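Local coordinates for beta-agarase D (PDB 4ASM), which hydrolyses the beta-1,4-linkages of agarose at random within the chain, with retention of the anomeric configuration, through its GH16 catalytic domain, at residues Ile150-Pro155 / Gln159-Met164. Numbering follows the deposited sequence.
With IMD (imidazole), chain C.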
ATOM      1  N   ILE A 150      -2.250  -3.029  -1.097  1.00  4.87           N
ATOM      2  CA  ILE A 150      -2.323  -2.828  -2.549  1.00  4.82           C
ATOM      3  C   ILE A 150      -1.343  -1.718  -2.834  1.00  4.34           C
ATOM      4  O   ILE A 150      -1.442  -0.633  -2.253  1.00  4.55           O
ATOM      5  CB  ILE A 150      -3.730  -2.413  -3.013  1.00  4.25           C
ATOM      6  CG1 ILE A 150      -4.746  -3.492  -2.616  1.00  5.21           C
ATOM      7  CG2 ILE A 150      -3.713  -2.143  -4.510  1.00  4.99           C
ATOM      8  CD1 ILE A 150      -6.200  -3.148  -2.934  1.00  6.86           C
ATOM      9  N   TRP A 151      -0.355  -1.988  -3.678  1.00  4.80           N
ATOM     10  CA  TRP A 151       0.733  -1.027  -3.789  1.00  5.00           C
ATOM     11  C   TRP A 151       1.473  -1.110  -5.118  1.00  5.28           C
ATOM     12  O   TRP A 151       1.207  -2.010  -5.927  1.00  5.38           O
ATOM     13  CB  TRP A 151       1.683  -1.172  -2.583  1.00  5.88           C
ATOM     14  CG  TRP A 151       2.222  -2.558  -2.301  1.00  6.36           C
ATOM     15  CD1 TRP A 151       1.502  -3.699  -2.019  1.00  6.17           C
ATOM     16  CD2 TRP A 151       3.602  -2.925  -2.224  1.00  5.82           C
ATOM     17  NE1 TRP A 151       2.365  -4.745  -1.781  1.00  7.85           N
ATOM     18  CE2 TRP A 151       3.656  -4.296  -1.903  1.00  5.89           C
ATOM     19  CE3 TRP A 151       4.801  -2.221  -2.399  1.00  6.20           C
ATOM     20  CZ2 TRP A 151       4.868  -4.985  -1.763  1.00  7.48           C
ATOM     21  CZ3 TRP A 151       6.006  -2.884  -2.246  1.00  8.23           C
ATOM     22  CH2 TRP A 151       6.036  -4.262  -1.918  1.00  7.13           C
ATOM     23  N   LEU A 152       2.366  -0.145  -5.331  1.00  4.52           N
ATOM     24  CA  LEU A 152       3.162  -0.035  -6.560  1.00  5.50           C
ATOM     25  C   LEU A 152       4.645  -0.013  -6.187  1.00  5.68           C
ATOM     26  O   LEU A 152       5.041   0.702  -5.242  1.00  5.91           O
ATOM     27  CB  LEU A 152       2.797   1.258  -7.305  1.00  6.23           C
ATOM     28  CG  LEU A 152       1.324   1.591  -7.516  1.00  6.09           C
ATOM     29  CD1 LEU A 152       1.168   2.962  -8.170  1.00  6.46           C
ATOM     30  CD2 LEU A 152       0.596   0.504  -8.318  1.00  8.04           C
ATOM     31  N   LEU A 153       5.473  -0.767  -6.912  1.00  5.80           N
ATOM     32  CA  LEU A 153       6.903  -0.842  -6.569  1.00  6.35           C
ATOM     33  C   LEU A 153       7.727  -0.932  -7.840  1.00  6.70           C
ATOM     34  O   LEU A 153       7.441  -1.781  -8.696  1.00  6.71           O
ATOM     35  CB  LEU A 153       7.182  -2.050  -5.674  1.00  6.72           C
ATOM     36  CG  LEU A 153       8.616  -2.294  -5.186  1.00  7.66           C
ATOM     37  CD1 LEU A 153       9.138  -1.140  -4.317  1.00  8.51           C
ATOM     38  CD2 LEU A 153       8.720  -3.630  -4.431  1.00  9.24           C
ATOM     39  N   SER A 154       8.731  -0.067  -7.976  1.00  6.01           N
ATOM     40  CA  SER A 154       9.585  -0.136  -9.170  1.00  6.08           C
ATOM     41  C   SER A 154      10.340  -1.471  -9.162  1.00  6.38           C
ATOM     42  O   SER A 154      10.669  -1.984  -8.092  1.00  6.68           O
ATOM     43  CB  SER A 154      10.533   1.073  -9.251  1.00  6.13           C
ATOM     44  OG  SER A 154      11.499   1.043  -8.227  1.00  8.38           O
ATOM     45  N   PRO A 155      10.559  -2.065 -10.347  1.00  6.55           N
ATOM     46  CA  PRO A 155      11.326  -3.326 -10.417  1.00  7.26           C
ATOM     47  C   PRO A 155      12.654  -3.309  -9.645  1.00  7.56           C
ATOM     48  O   PRO A 155      13.065  -4.333  -9.108  1.00  7.73           O
ATOM     49  CB  PRO A 155      11.562  -3.492 -11.924  1.00  7.32           C
ATOM     50  CG  PRO A 155      10.356  -2.888 -12.535  1.00  7.63           C
ATOM     51  CD  PRO A 155       9.989  -1.696 -11.654  1.00  6.65           C
ATOM     52  N   GLN A 159      11.665   2.802  -5.591  1.00  7.04           N
ATOM     53  CA  GLN A 159      10.563   3.760  -5.560  1.00  6.66           C
ATOM     54  C   GLN A 159       9.258   3.018  -5.420  1.00  6.51           C
ATOM     55  O   GLN A 159       9.015   2.050  -6.140  1.00  6.31           O
ATOM     56  CB  GLN A 159      10.547   4.618  -6.822  1.00  6.58           C
ATOM     57  CG  GLN A 159      11.843   5.435  -7.049  1.00  7.20           C
ATOM     58  CD  GLN A 159      11.820   6.337  -8.283  1.00  7.63           C
ATOM     59  OE1 GLN A 159      12.886   6.812  -8.744  1.00 10.67           O
ATOM     60  NE2 GLN A 159      10.658   6.585  -8.822  1.00  5.54           N
ATOM     61  N   GLU A 160       8.400   3.501  -4.515  1.00  5.81           N
ATOM     62  CA  GLU A 160       7.147   2.805  -4.175  1.00  5.70           C
ATOM     63  C   GLU A 160       6.048   3.804  -3.887  1.00  6.12           C
ATOM     64  O   GLU A 160       6.293   4.827  -3.260  1.00  6.08           O
ATOM     65  CB  GLU A 160       7.378   1.913  -2.954  1.00  5.06           C
ATOM     66  CG  GLU A 160       6.122   1.365  -2.302  1.00  6.24           C
ATOM     67  CD  GLU A 160       6.431   0.501  -1.101  1.00  6.35           C
ATOM     68  OE1 GLU A 160       7.584   0.033  -0.951  1.00  6.90           O
ATOM     69  OE2 GLU A 160       5.477   0.268  -0.311  1.00  7.17           O
ATOM     70  N   ILE A 161       4.851   3.505  -4.371  1.00  5.09           N
ATOM     71  CA  ILE A 161       3.667   4.315  -4.045  1.00  5.53           C
ATOM     72  C   ILE A 161       2.617   3.343  -3.586  1.00  5.55           C
ATOM     73  O   ILE A 161       2.301   2.417  -4.306  1.00  5.96           O
ATOM     74  CB  ILE A 161       3.157   5.096  -5.274  1.00  5.51           C
ATOM     75  CG1 ILE A 161       4.174   6.177  -5.663  1.00  6.98           C
ATOM     76  CG2 ILE A 161       1.756   5.694  -5.016  1.00  6.14           C
ATOM     77  CD1 ILE A 161       4.057   6.672  -7.119  1.00  7.67           C
ATOM     78  N   ASP A 162       2.101   3.524  -2.374  1.00  5.88           N
ATOM     79  CA  ASP A 162       1.087   2.609  -1.876  1.00  6.91           C
ATOM     80  C   ASP A 162      -0.295   3.143  -2.202  1.00  7.31           C
ATOM     81  O   ASP A 162      -0.502   4.363  -2.271  1.00  7.78           O
ATOM     82  CB  ASP A 162       1.240   2.379  -0.375  1.00  6.86           C
ATOM     83  CG  ASP A 162       2.559   1.772  -0.024  1.00  9.38           C
ATOM     84  OD1 ASP A 162       3.198   1.166  -0.912  1.00  7.68           O
ATOM     85  OD2 ASP A 162       2.976   1.922   1.127  1.00 16.10           O
ATOM     86  N   ILE A 163      -1.220   2.216  -2.430  1.00  6.78           N
ATOM     87  CA  ILE A 163      -2.634   2.548  -2.525  1.00  7.02           C
ATOM     88  C   ILE A 163      -3.246   2.309  -1.144  1.00  6.32           C
ATOM     89  O   ILE A 163      -3.841   3.221  -0.558  1.00  5.98           O
ATOM     90  CB  ILE A 163      -3.329   1.746  -3.626  1.00  8.05           C
ATOM     91  CG1 ILE A 163      -2.874   2.280  -4.995  1.00 11.56           C
ATOM     92  CG2 ILE A 163      -4.829   1.929  -3.521  1.00  7.50           C
ATOM     93  CD1 ILE A 163      -2.299   1.284  -5.915  1.00 16.11           C
ATOM     94  N   MET A 164      -3.087   1.100  -0.622  1.00  4.82           N
ATOM     95  CA  MET A 164      -3.587   0.792   0.713  1.00  5.70           C
ATOM     96  C   MET A 164      -2.555  -0.005   1.506  1.00  5.49           C
ATOM     97  O   MET A 164      -1.985  -0.977   1.001  1.00  5.11           O
ATOM     98  CB  MET A 164      -4.870  -0.021   0.610  1.00  5.76           C
ATOM     99  CG  MET A 164      -5.412  -0.476   1.984  1.00  6.63           C
ATOM    100  SD  MET A 164      -6.955  -1.417   1.882  1.00  8.67           S
ATOM    101  CE  MET A 164      -6.395  -2.891   1.020  1.00  9.52           C
TER
HETATM  102  N1  IMD C1360       4.554  -1.703   1.123  1.00 11.56           N
HETATM  103  C2  IMD C1360       4.885  -3.001   1.013  1.00 11.00           C
HETATM  104  N3  IMD C1360       4.082  -3.716   1.827  1.00 11.59           N
HETATM  105  C4  IMD C1360       3.228  -2.873   2.453  1.00 10.83           C
HETATM  106  C5  IMD C1360       3.532  -1.597   2.000  1.00 11.65           C
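The indole of Trp151 overlaps the carboxylate of Glu160, its CE3 lying 3.3 Å from Glu160 OE2 with the two planes 46° apart. Both belong to the antiparallel hairpin of the GH16 beta-jelly roll that probably carries the catalytic residues, and Glu160 is probably the nucleophile, as in related GH16 enzymes. An extended chain, with CG anti to the backbone N (chi1 167°), carries the Glu160 carboxylate out beside the ring. A bound imidazole, probably picked up from the crystallisation solution, lies against one indole face, its C2 3.4 Å from Trp151 CH2. It donates N1-H to Glu160 OE2 at 2.6 Å, nearly straight at 170°, and is also hydrogen-bonded to Glu326. Asp162, on the same sheet face, sets OD1 3.2 Å from Trp151 CB and 2.5 Å from Glu160 OE2. With an alanine in place of Trp151, the Glu160 carboxylate would probably lose its aromatic flank and be freer to turn, and the imidazole its platform. Glu160 also touches His188 and Phe190 of strand 183-191. Leu152 and Ile161 point to the other face, where Leu152 CD2 meets Ile163 CD1 at 3.8 Å, and Ile161 and Ile163 continue onto Val225. A classic beta bulge sets Ile163 and Met164 opposite the single residue Ile150, whose carbonyl O accepts both their N-H groups, each at 2.9 Å, with Met164 N in the carbonyl plane and Ile163 N tilted out of it.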